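PDB 4HGZ: CcbJ from Streptomyces caelestis, which probably transfers a methyl group from S-adenosyl-L-methionine to a nitrogen atom of its substrate. Local coordinates for residues W40-A44 and V187-D191; A77-D82 and H107-V113; Q206-H212 and F224-Y230. All coordinates share one frame; numbering follows the deposited sequence.

Interaction 1: residues W40-A44 and V187-D191; sequences WPGDA and VELED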
loop_
_atom_site.group_PDB
_atom_site.type_symbol
_atom_site.label_atom_id
_atom_site.label_comp_id
_atom_site.label_asym_id
_atom_site.label_seq_id
_atom_site.Cartn_x
_atom_site.Cartn_y
_atom_site.Cartn_z
ATOM N N TRP C 40 -15.026 2.615 -28.328
ATOM C CA TRP C 40 -14.025 3.052 -27.351
ATOM C C TRP C 40 -12.615 2.574 -27.705
ATOM O O TRP C 40 -12.427 1.432 -28.117
ATOM C CB TRP C 40 -14.385 2.546 -25.950
ATOM C CG TRP C 40 -15.853 2.527 -25.638
ATOM C CD1 TRP C 40 -16.547 3.443 -24.901
ATOM C CD2 TRP C 40 -16.806 1.528 -26.039
ATOM N NE1 TRP C 40 -17.871 3.083 -24.824
ATOM C CE2 TRP C 40 -18.058 1.912 -25.514
ATOM C CE3 TRP C 40 -16.724 0.350 -26.795
ATOM C CZ2 TRP C 40 -19.221 1.158 -25.722
ATOM C CZ3 TRP C 40 -17.882 -0.397 -27.000
ATOM C CH2 TRP C 40 -19.111 0.012 -26.465
ATOM N N PRO C 41 -11.616 3.449 -27.532
ATOM C CA PRO C 41 -10.217 3.117 -27.803
ATOM C C PRO C 41 -9.483 2.465 -26.625
ATOM O O PRO C 41 -10.047 2.310 -25.543
ATOM C CB PRO C 41 -9.597 4.484 -28.095
ATOM C CG PRO C 41 -10.385 5.421 -27.256
ATOM C CD PRO C 41 -11.791 4.878 -27.213
ATOM N N GLY C 42 -8.230 2.083 -26.859
ATOM C CA GLY C 42 -7.329 1.584 -25.815
ATOM C C GLY C 42 -7.896 0.537 -24.879
ATOM O O GLY C 42 -8.598 -0.382 -25.310
ATOM N N ASP C 43 -7.583 0.674 -23.591
ATOM C CA ASP C 43 -8.068 -0.265 -22.570
ATOM C C ASP C 43 -9.551 -0.063 -22.289
ATOM O O ASP C 43 -10.173 -0.861 -21.602
ATOM C CB ASP C 43 -7.271 -0.129 -21.269
ATOM C CG ASP C 43 -5.773 -0.319 -21.473
ATOM O OD1 ASP C 43 -5.381 -1.305 -22.132
ATOM O OD2 ASP C 43 -4.986 0.513 -20.966
ATOM N N ALA C 44 -10.116 1.010 -22.831
ATOM C CA ALA C 44 -11.523 1.323 -22.623
ATOM C C ALA C 44 -12.415 0.400 -23.428
ATOM O O ALA C 44 -13.511 0.062 -22.994
ATOM C CB ALA C 44 -11.804 2.767 -22.981
ATOM N N VAL C 187 -9.000 4.718 -16.687
ATOM C CA VAL C 187 -9.027 3.588 -17.614
ATOM C C VAL C 187 -8.235 3.868 -18.895
ATOM O O VAL C 187 -7.356 3.095 -19.254
ATOM C CB VAL C 187 -10.462 3.186 -17.980
ATOM C CG1 VAL C 187 -10.462 2.040 -19.007
ATOM C CG2 VAL C 187 -11.237 2.813 -16.720
ATOM N N GLU C 188 -8.533 4.969 -19.580
ATOM C CA GLU C 188 -7.795 5.306 -20.794
ATOM C C GLU C 188 -7.842 6.793 -21.143
ATOM O O GLU C 188 -8.766 7.492 -20.756
ATOM C CB GLU C 188 -8.333 4.498 -21.969
ATOM C CG GLU C 188 -7.597 4.770 -23.274
ATOM C CD GLU C 188 -6.188 4.223 -23.255
ATOM O OE1 GLU C 188 -6.030 2.992 -23.419
ATOM O OE2 GLU C 188 -5.242 5.022 -23.079
ATOM N N LEU C 189 -6.850 7.275 -21.884
ATOM C CA LEU C 189 -6.846 8.673 -22.331
ATOM C C LEU C 189 -6.967 8.806 -23.844
ATOM O O LEU C 189 -6.460 7.976 -24.586
ATOM C CB LEU C 189 -5.558 9.374 -21.908
ATOM C CG LEU C 189 -5.045 9.141 -20.499
ATOM C CD1 LEU C 189 -3.659 9.753 -20.397
ATOM C CD2 LEU C 189 -5.992 9.759 -19.491
ATOM N N GLU C 190 -7.632 9.865 -24.293
ATOM C CA GLU C 190 -7.675 10.226 -25.708
ATOM C C GLU C 190 -7.376 11.708 -25.789
ATOM O O GLU C 190 -7.361 12.392 -24.772
ATOM C CB GLU C 190 -9.063 10.026 -26.310
ATOM C CG GLU C 190 -9.696 8.663 -26.164
ATOM C CD GLU C 190 -11.067 8.623 -26.833
ATOM O OE1 GLU C 190 -11.268 9.381 -27.809
ATOM O OE2 GLU C 190 -11.944 7.847 -26.390
ATOM N N ASP C 191 -7.199 12.216 -27.000
ATOM C CA ASP C 191 -6.882 13.629 -27.183
ATOM C C ASP C 191 -7.959 14.538 -26.589
ATOM O O ASP C 191 -7.651 15.584 -26.018
ATOM C CB ASP C 191 -6.678 13.953 -28.669
ATOM C CG ASP C 191 -5.841 12.900 -29.394
ATOM O OD1 ASP C 191 -5.645 11.804 -28.829
ATOM O OD2 ASP C 191 -5.386 13.164 -30.529
#

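Interaction 2: residues A77-D82 and H107-V113; sequences AFPLAD and HPNGNLV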
loop_
_atom_site.group_PDB
_atom_site.type_symbol
_atom_site.label_atom_id
_atom_site.label_comp_id
_atom_site.label_asym_id
_atom_site.label_seq_id
_atom_site.Cartn_x
_atom_site.Cartn_y
_atom_site.Cartn_z
ATOM N N ALA C 77 -18.036 -13.375 -32.544
ATOM C CA ALA C 77 -18.859 -14.102 -33.515
ATOM C C ALA C 77 -18.392 -13.921 -34.961
ATOM O O ALA C 77 -18.334 -14.882 -35.725
ATOM C CB ALA C 77 -20.340 -13.721 -33.371
ATOM N N PHE C 78 -18.045 -12.701 -35.338
ATOM C CA PHE C 78 -17.611 -12.479 -36.712
ATOM C C PHE C 78 -16.246 -13.097 -37.034
ATOM O O PHE C 78 -16.073 -13.722 -38.085
ATOM C CB PHE C 78 -17.668 -10.993 -37.068
ATOM C CG PHE C 78 -19.063 -10.466 -37.147
ATOM C CD1 PHE C 78 -19.937 -10.943 -38.111
ATOM C CD2 PHE C 78 -19.516 -9.523 -36.248
ATOM C CE1 PHE C 78 -21.227 -10.476 -38.182
ATOM C CE2 PHE C 78 -20.807 -9.056 -36.315
ATOM C CZ PHE C 78 -21.661 -9.528 -37.285
ATOM N N PRO C 79 -15.262 -12.912 -36.145
ATOM C CA PRO C 79 -14.045 -13.684 -36.340
ATOM C C PRO C 79 -14.346 -15.179 -36.393
ATOM O O PRO C 79 -13.700 -15.904 -37.136
ATOM C CB PRO C 79 -13.216 -13.329 -35.109
ATOM C CG PRO C 79 -13.589 -11.908 -34.857
ATOM C CD PRO C 79 -15.068 -11.819 -35.178
ATOM N N LEU C 80 -15.322 -15.646 -35.624
ATOM C CA LEU C 80 -15.708 -17.046 -35.743
ATOM C C LEU C 80 -16.199 -17.341 -37.152
ATOM O O LEU C 80 -15.866 -18.369 -37.744
ATOM C CB LEU C 80 -16.774 -17.421 -34.720
ATOM C CG LEU C 80 -16.177 -18.007 -33.435
ATOM C CD1 LEU C 80 -17.221 -18.136 -32.333
ATOM C CD2 LEU C 80 -15.512 -19.363 -33.714
ATOM N N ALA C 81 -16.988 -16.423 -37.691
ATOM C CA ALA C 81 -17.614 -16.646 -38.978
ATOM C C ALA C 81 -16.552 -16.681 -40.063
ATOM O O ALA C 81 -16.730 -17.341 -41.083
ATOM C CB ALA C 81 -18.669 -15.574 -39.259
ATOM N N ASP C 82 -15.437 -15.987 -39.832
ATOM C CA ASP C 82 -14.307 -16.006 -40.777
ATOM C C ASP C 82 -13.560 -17.347 -40.819
ATOM O O ASP C 82 -12.853 -17.637 -41.789
ATOM C CB ASP C 82 -13.315 -14.866 -40.490
ATOM C CG ASP C 82 -13.853 -13.495 -40.898
ATOM O OD1 ASP C 82 -14.651 -13.409 -41.863
ATOM O OD2 ASP C 82 -13.465 -12.494 -40.259
ATOM N N HIS C 107 -21.677 -8.350 -43.701
ATOM C CA HIS C 107 -20.466 -9.141 -43.525
ATOM C C HIS C 107 -20.356 -10.275 -44.540
ATOM O O HIS C 107 -21.321 -10.994 -44.787
ATOM C CB HIS C 107 -20.434 -9.719 -42.120
ATOM C CG HIS C 107 -19.068 -10.105 -41.654
ATOM N ND1 HIS C 107 -18.521 -11.345 -41.901
ATOM C CD2 HIS C 107 -18.145 -9.421 -40.938
ATOM C CE1 HIS C 107 -17.321 -11.409 -41.355
ATOM N NE2 HIS C 107 -17.068 -10.253 -40.768
ATOM N N PRO C 108 -19.164 -10.446 -45.121
ATOM C CA PRO C 108 -18.929 -11.480 -46.122
ATOM C C PRO C 108 -19.344 -12.858 -45.617
ATOM O O PRO C 108 -19.720 -13.724 -46.409
ATOM C CB PRO C 108 -17.410 -11.434 -46.322
ATOM C CG PRO C 108 -17.018 -10.056 -45.925
ATOM C CD PRO C 108 -17.939 -9.693 -44.802
ATOM N N ASN C 109 -19.259 -13.064 -44.309
ATOM C CA ASN C 109 -19.633 -14.344 -43.732
ATOM C C ASN C 109 -20.759 -14.234 -42.700
ATOM O O ASN C 109 -20.952 -15.120 -41.870
ATOM C CB ASN C 109 -18.409 -15.029 -43.147
ATOM C CG ASN C 109 -17.387 -15.391 -44.216
ATOM O OD1 ASN C 109 -17.733 -15.974 -45.240
ATOM N ND2 ASN C 109 -16.124 -15.048 -43.978
ATOM N N GLY C 110 -21.514 -13.143 -42.777
ATOM C CA GLY C 110 -22.636 -12.939 -41.888
ATOM C C GLY C 110 -23.528 -14.159 -41.819
ATOM O O GLY C 110 -24.025 -14.508 -40.750
ATOM N N ASN C 111 -23.731 -14.817 -42.956
ATOM C CA ASN C 111 -24.643 -15.955 -43.003
ATOM C C ASN C 111 -24.275 -17.065 -42.014
ATOM O O ASN C 111 -25.098 -17.928 -41.715
ATOM C CB ASN C 111 -24.734 -16.519 -44.419
ATOM C CG ASN C 111 -23.423 -17.121 -44.884
ATOM O OD1 ASN C 111 -22.362 -16.839 -44.330
ATOM N ND2 ASN C 111 -23.492 -17.960 -45.900
ATOM N N LEU C 112 -23.047 -17.056 -41.509
ATOM C CA LEU C 112 -22.665 -18.028 -40.479
ATOM C C LEU C 112 -23.051 -17.604 -39.059
ATOM O O LEU C 112 -22.839 -18.359 -38.105
ATOM C CB LEU C 112 -21.174 -18.339 -40.538
ATOM C CG LEU C 112 -20.721 -19.102 -41.787
ATOM C CD1 LEU C 112 -19.231 -19.301 -41.765
ATOM C CD2 LEU C 112 -21.428 -20.438 -41.893
ATOM N N VAL C 113 -23.615 -16.404 -38.934
ATOM C CA VAL C 113 -24.023 -15.859 -37.638
ATOM C C VAL C 113 -25.542 -15.832 -37.435
ATOM O O VAL C 113 -26.259 -15.221 -38.212
ATOM C CB VAL C 113 -23.541 -14.429 -37.476
ATOM C CG1 VAL C 113 -23.821 -13.954 -36.062
ATOM C CG2 VAL C 113 -22.065 -14.340 -37.805
#

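Interaction 3: residues Q206-H212 and F224-Y230; sequences QTLSAHH and FPYRLRY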
loop_
_atom_site.group_PDB
_atom_site.type_symbol
_atom_site.label_atom_id
_atom_site.label_comp_id
_atom_site.label_asym_id
_atom_site.label_seq_id
_atom_site.Cartn_x
_atom_site.Cartn_y
_atom_site.Cartn_z
ATOM N N GLN C 206 -18.950 -10.805 -2.959
ATOM C CA GLN C 206 -18.197 -10.974 -4.194
ATOM C C GLN C 206 -18.835 -10.254 -5.379
ATOM O O GLN C 206 -18.932 -10.788 -6.482
ATOM C CB GLN C 206 -17.974 -12.455 -4.482
ATOM C CG GLN C 206 -17.248 -13.138 -3.333
ATOM C CD GLN C 206 -17.070 -14.629 -3.537
ATOM O OE1 GLN C 206 -16.760 -15.351 -2.595
ATOM N NE2 GLN C 206 -17.272 -15.100 -4.769
ATOM N N THR C 207 -19.250 -9.021 -5.144
ATOM C CA THR C 207 -19.834 -8.224 -6.205
ATOM C C THR C 207 -18.961 -7.051 -6.574
ATOM O O THR C 207 -18.196 -6.540 -5.750
ATOM C CB THR C 207 -21.192 -7.645 -5.785
ATOM O OG1 THR C 207 -21.044 -6.943 -4.541
ATOM C CG2 THR C 207 -22.202 -8.752 -5.617
ATOM N N LEU C 208 -19.101 -6.621 -7.824
ATOM C CA LEU C 208 -18.588 -5.335 -8.272
ATOM C C LEU C 208 -19.728 -4.559 -8.909
ATOM O O LEU C 208 -20.498 -5.095 -9.714
ATOM C CB LEU C 208 -17.487 -5.515 -9.306
ATOM C CG LEU C 208 -16.159 -6.024 -8.799
ATOM C CD1 LEU C 208 -15.409 -6.623 -9.971
ATOM C CD2 LEU C 208 -15.385 -4.871 -8.152
ATOM N N SER C 209 -19.832 -3.296 -8.537
ATOM C CA SER C 209 -20.785 -2.399 -9.141
ATOM C C SER C 209 -20.007 -1.146 -9.548
ATOM O O SER C 209 -19.379 -0.489 -8.718
ATOM C CB SER C 209 -21.891 -2.067 -8.148
ATOM O OG SER C 209 -22.737 -1.054 -8.659
ATOM N N ALA C 210 -20.036 -0.829 -10.834
ATOM C CA ALA C 210 -19.185 0.221 -11.356
ATOM C C ALA C 210 -19.877 1.065 -12.419
ATOM O O ALA C 210 -20.857 0.646 -13.026
ATOM C CB ALA C 210 -17.922 -0.387 -11.924
ATOM N N HIS C 211 -19.358 2.267 -12.609
ATOM C CA HIS C 211 -19.666 3.081 -13.769
ATOM C C HIS C 211 -18.405 3.259 -14.589
ATOM O O HIS C 211 -17.350 3.626 -14.060
ATOM C CB HIS C 211 -20.127 4.466 -13.347
ATOM C CG HIS C 211 -21.547 4.516 -12.895
ATOM N ND1 HIS C 211 -22.505 5.256 -13.550
ATOM C CD2 HIS C 211 -22.172 3.920 -11.856
ATOM C CE1 HIS C 211 -23.661 5.117 -12.930
ATOM N NE2 HIS C 211 -23.487 4.313 -11.899
ATOM N N HIS C 212 -18.505 3.002 -15.884
ATOM C CA HIS C 212 -17.485 3.475 -16.790
ATOM C C HIS C 212 -17.874 4.912 -17.108
ATOM O O HIS C 212 -18.994 5.168 -17.537
ATOM C CB HIS C 212 -17.431 2.615 -18.053
ATOM C CG HIS C 212 -16.377 3.044 -19.029
ATOM N ND1 HIS C 212 -15.119 2.481 -19.065
ATOM C CD2 HIS C 212 -16.391 3.994 -19.999
ATOM C CE1 HIS C 212 -14.404 3.064 -20.013
ATOM N NE2 HIS C 212 -15.154 3.984 -20.596
ATOM N N PHE C 224 -21.639 4.619 -17.867
ATOM C CA PHE C 224 -22.032 3.283 -18.311
ATOM C C PHE C 224 -21.940 2.305 -17.146
ATOM O O PHE C 224 -20.873 1.788 -16.849
ATOM C CB PHE C 224 -21.160 2.832 -19.487
ATOM C CG PHE C 224 -21.263 3.730 -20.696
ATOM C CD1 PHE C 224 -22.225 3.500 -21.671
ATOM C CD2 PHE C 224 -20.411 4.817 -20.846
ATOM C CE1 PHE C 224 -22.332 4.335 -22.790
ATOM C CE2 PHE C 224 -20.514 5.655 -21.960
ATOM C CZ PHE C 224 -21.476 5.409 -22.934
ATOM N N PRO C 225 -23.066 2.081 -16.461
ATOM C CA PRO C 225 -23.129 1.245 -15.269
ATOM C C PRO C 225 -22.990 -0.231 -15.587
ATOM O O PRO C 225 -23.432 -0.693 -16.642
ATOM C CB PRO C 225 -24.543 1.496 -14.737
ATOM C CG PRO C 225 -25.023 2.728 -15.430
ATOM C CD PRO C 225 -24.360 2.710 -16.762
ATOM N N TYR C 226 -22.387 -0.971 -14.667
ATOM C CA TYR C 226 -22.391 -2.416 -14.767
ATOM C C TYR C 226 -22.237 -3.096 -13.392
ATOM O O TYR C 226 -21.916 -2.451 -12.399
ATOM C CB TYR C 226 -21.369 -2.900 -15.817
ATOM C CG TYR C 226 -19.918 -2.783 -15.414
ATOM C CD1 TYR C 226 -19.280 -3.823 -14.761
ATOM C CD2 TYR C 226 -19.184 -1.633 -15.690
ATOM C CE1 TYR C 226 -17.961 -3.728 -14.389
ATOM C CE2 TYR C 226 -17.854 -1.530 -15.320
ATOM C CZ TYR C 226 -17.250 -2.580 -14.670
ATOM O OH TYR C 226 -15.929 -2.502 -14.286
ATOM N N ARG C 227 -22.505 -4.393 -13.337
ATOM C CA ARG C 227 -22.462 -5.133 -12.091
ATOM C C ARG C 227 -22.000 -6.538 -12.392
ATOM O O ARG C 227 -22.460 -7.138 -13.346
ATOM C CB ARG C 227 -23.851 -5.215 -11.450
ATOM C CG ARG C 227 -24.446 -3.889 -11.013
ATOM C CD ARG C 227 -25.773 -4.088 -10.283
ATOM N NE ARG C 227 -26.289 -2.829 -9.745
ATOM C CZ ARG C 227 -26.177 -2.446 -8.473
ATOM N NH1 ARG C 227 -25.573 -3.230 -7.585
ATOM N NH2 ARG C 227 -26.673 -1.278 -8.084
ATOM N N LEU C 228 -21.089 -7.056 -11.575
ATOM C CA LEU C 228 -20.651 -8.439 -11.688
ATOM C C LEU C 228 -20.813 -9.135 -10.344
ATOM O O LEU C 228 -20.737 -8.500 -9.297
ATOM C CB LEU C 228 -19.170 -8.506 -12.094
ATOM C CG LEU C 228 -18.753 -7.762 -13.358
ATOM C CD1 LEU C 228 -17.248 -7.701 -13.446
ATOM C CD2 LEU C 228 -19.343 -8.403 -14.608
ATOM N N ARG C 229 -21.044 -10.438 -10.372
ATOM C CA ARG C 229 -20.740 -11.251 -9.212
ATOM C C ARG C 229 -19.700 -12.234 -9.664
ATOM O O ARG C 229 -19.977 -13.058 -10.535
ATOM C CB ARG C 229 -21.942 -12.031 -8.637
ATOM C CG ARG C 229 -21.581 -12.518 -7.237
ATOM C CD ARG C 229 -22.114 -13.879 -6.844
ATOM N NE ARG C 229 -21.422 -15.016 -7.445
ATOM C CZ ARG C 229 -20.855 -16.002 -6.754
ATOM N NH1 ARG C 229 -20.858 -15.990 -5.426
ATOM N NH2 ARG C 229 -20.281 -17.006 -7.396
ATOM N N TYR C 230 -18.503 -12.160 -9.084
ATOM C CA TYR C 230 -17.433 -13.048 -9.535
ATOM C C TYR C 230 -17.356 -14.300 -8.681
ATOM O O TYR C 230 -17.934 -14.366 -7.596
ATOM C CB TYR C 230 -16.083 -12.328 -9.553
ATOM C CG TYR C 230 -15.683 -11.726 -8.231
ATOM C CD1 TYR C 230 -15.100 -12.502 -7.240
ATOM C CD2 TYR C 230 -15.885 -10.382 -7.973
ATOM C CE1 TYR C 230 -14.735 -11.953 -6.024
ATOM C CE2 TYR C 230 -15.523 -9.823 -6.754
ATOM C CZ TYR C 230 -14.951 -10.617 -5.789
ATOM O OH TYR C 230 -14.585 -10.065 -4.593
#

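Interaction 1: residues W40-A44 and V187-D191
Asp43 and Glu188 meet where a loop that precedes helix 50-61 lies against the strand that is outermost, within this chain, in the four-stranded antiparallel sheet, beside a classic beta bulge in which Val187 and Glu188 both face His195 of the adjoining strand. The two acidic side chains cross at about a right angle, with their carboxylate planes 26° apart. What brings them together is the backbone of the loop: Asp43 N donates a hydrogen bond of 2.8 Å to Glu188 OE1, which accepts through its anti lone pair, the one turned away from OE2. Glu188 gets there with CG opposite its own backbone N and a bend at chi2 (70°), which turns the carboxylate so that OE1 meets the loop amide. Its other oxygen, OE2, takes the amide of Leu189 at 3.0 Å from N and forms a salt bridge with Lys200 of a second subunit. That lysine probably offsets the charge of Glu188 and so eases the closeness of the two carboxylates, Asp43 OD2 being 3.6 Å from Glu188 OE1. Gly42 suits the turn, since its phi of 47° is easily adopted without a side chain and its CA can lie close beside the glutamate. Nearer the Glu188 backbone the meeting is apolar: Ala44 CB rests 4.0 Å from Glu188 CB, and the small methyl also allows Val187 CG1 to come up to Ala44 CA. Further along, the compact ring of Pro41 crosses the extended side chain of Glu190. Glu190 OE2 lies beside Pro41 CG and is hydrogen-bonded to His195 NE2.

Interaction 2: residues A77-D82 and H107-V113
The short helix 77-82 packs against the loop that leaves helix 94-106, a type I turn from His107 to Gly110 running into a 3-10 segment, 110-112, and the backbones come nearest at Ala81 and Leu112, 5.4 Å between CA atoms. Alanine suits position 81 because its lone methyl lets the loop come close: CB lies 3.9 Å from Leu112 CB and equally near Val113 CG2, with Asn109 O beside it. On one flank Phe78 and His107 form an offset stack, centroids 4.8 Å apart and planes at 26°, their side chains sliding past each other in opposite directions. Phe78 CD1 lies over one imidazole face and Pro108 CD over the other; Phe78 CE1 reaches on to Val113 CG2 at 4.0 Å. Helix 77-82 follows strand 66-69 of the Rossmann-like methyltransferase fold, and the loop completes the beta-alpha-beta unit of strand 87-91, helix 94-106 and strand 113-117. Ala77 is consistent with the last position of a GxGxxA pattern, close to Arg75, which binds S-adenosyl-L-homocysteine in another structure of this protein. Asn109 ND2 gives Asp82 OD1 a hydrogen bond of 3.1 Å in the plane of its amide, while Asp82 OD2 pairs with Arg51. His107 CE1 meets the same OD1 near the ring plane. Because His107 ND1 accepts the Asn109 amide at 3.0 Å from N, the imidazole is probably neutral with its proton on NE2.

Interaction 3: residues Q206-H212 and F224-Y230
Gln206 lies across Tyr230 just beyond the ends of two paired strands, and its side chain can be followed from the ring face to the Tyr230 carbonyl. CB sits 3.9 Å from the ring centroid, over the face, in a CH-pi contact only 22° from the ring normal. CG, set opposite the carbonyl carbon (chi1 -58°), still touches Tyr230 CE1; CD passes near Tyr230 O. With the chain extended, NE2 ends 3.0 Å from Tyr230 O, bonding to it in the plane of the amide, which lies almost parallel to the ring. Glutamine suits the place: its amide reaches past the ring and carries two N-H groups, serving Tyr230 O and Glu235 OE1. In return Tyr230 N bonds to Gln206 O. Gln206 and Thr207 together face Asp202 in a G1 beta bulge, from which strand 207-216 sets out to form a beta hairpin with strand 221-229. Paired amides and carbonyls at Leu208-Leu228, Ala210-Tyr226 and His212-Phe224 join the strands. On the sheet face of these six, Ala210 CB nestles over the Tyr226 ring, 3.9 Å from its centroid; a methyl is small enough to leave the ring flat upon it, and Tyr226 OH bonds to Glu197. Leu208 and Leu228 meet beside them, CD1 to CD1 at 4.1 Å. On the other face the Arg227 guanidinium lies over Ser209 OG, and Pro225 CG covers one face of the His211 ring.

From the N terminus, the chain first passes through 40-44, whose partner, 187-191, comes 143 residues later, so interaction 1 closes a long loop that spans the methyltransferase domain. Interaction 2 is nested inside that loop and joins helix 77-82 to the connection from helix 94-106 into strand 113-117, within the Rossmann-like domain. Interaction 3 opens only after interaction 1 has closed, and it closes the short hairpin of strands 207-216 and 221-229 in the antiparallel sheet. Interactions 1 and 3 share that sheet and touch where Ala44 CB packs 4.0 Å from His212 CE1. Interactions 2 and 3 lie on opposite sides of the chain's centre, their own centres about 30 Å apart.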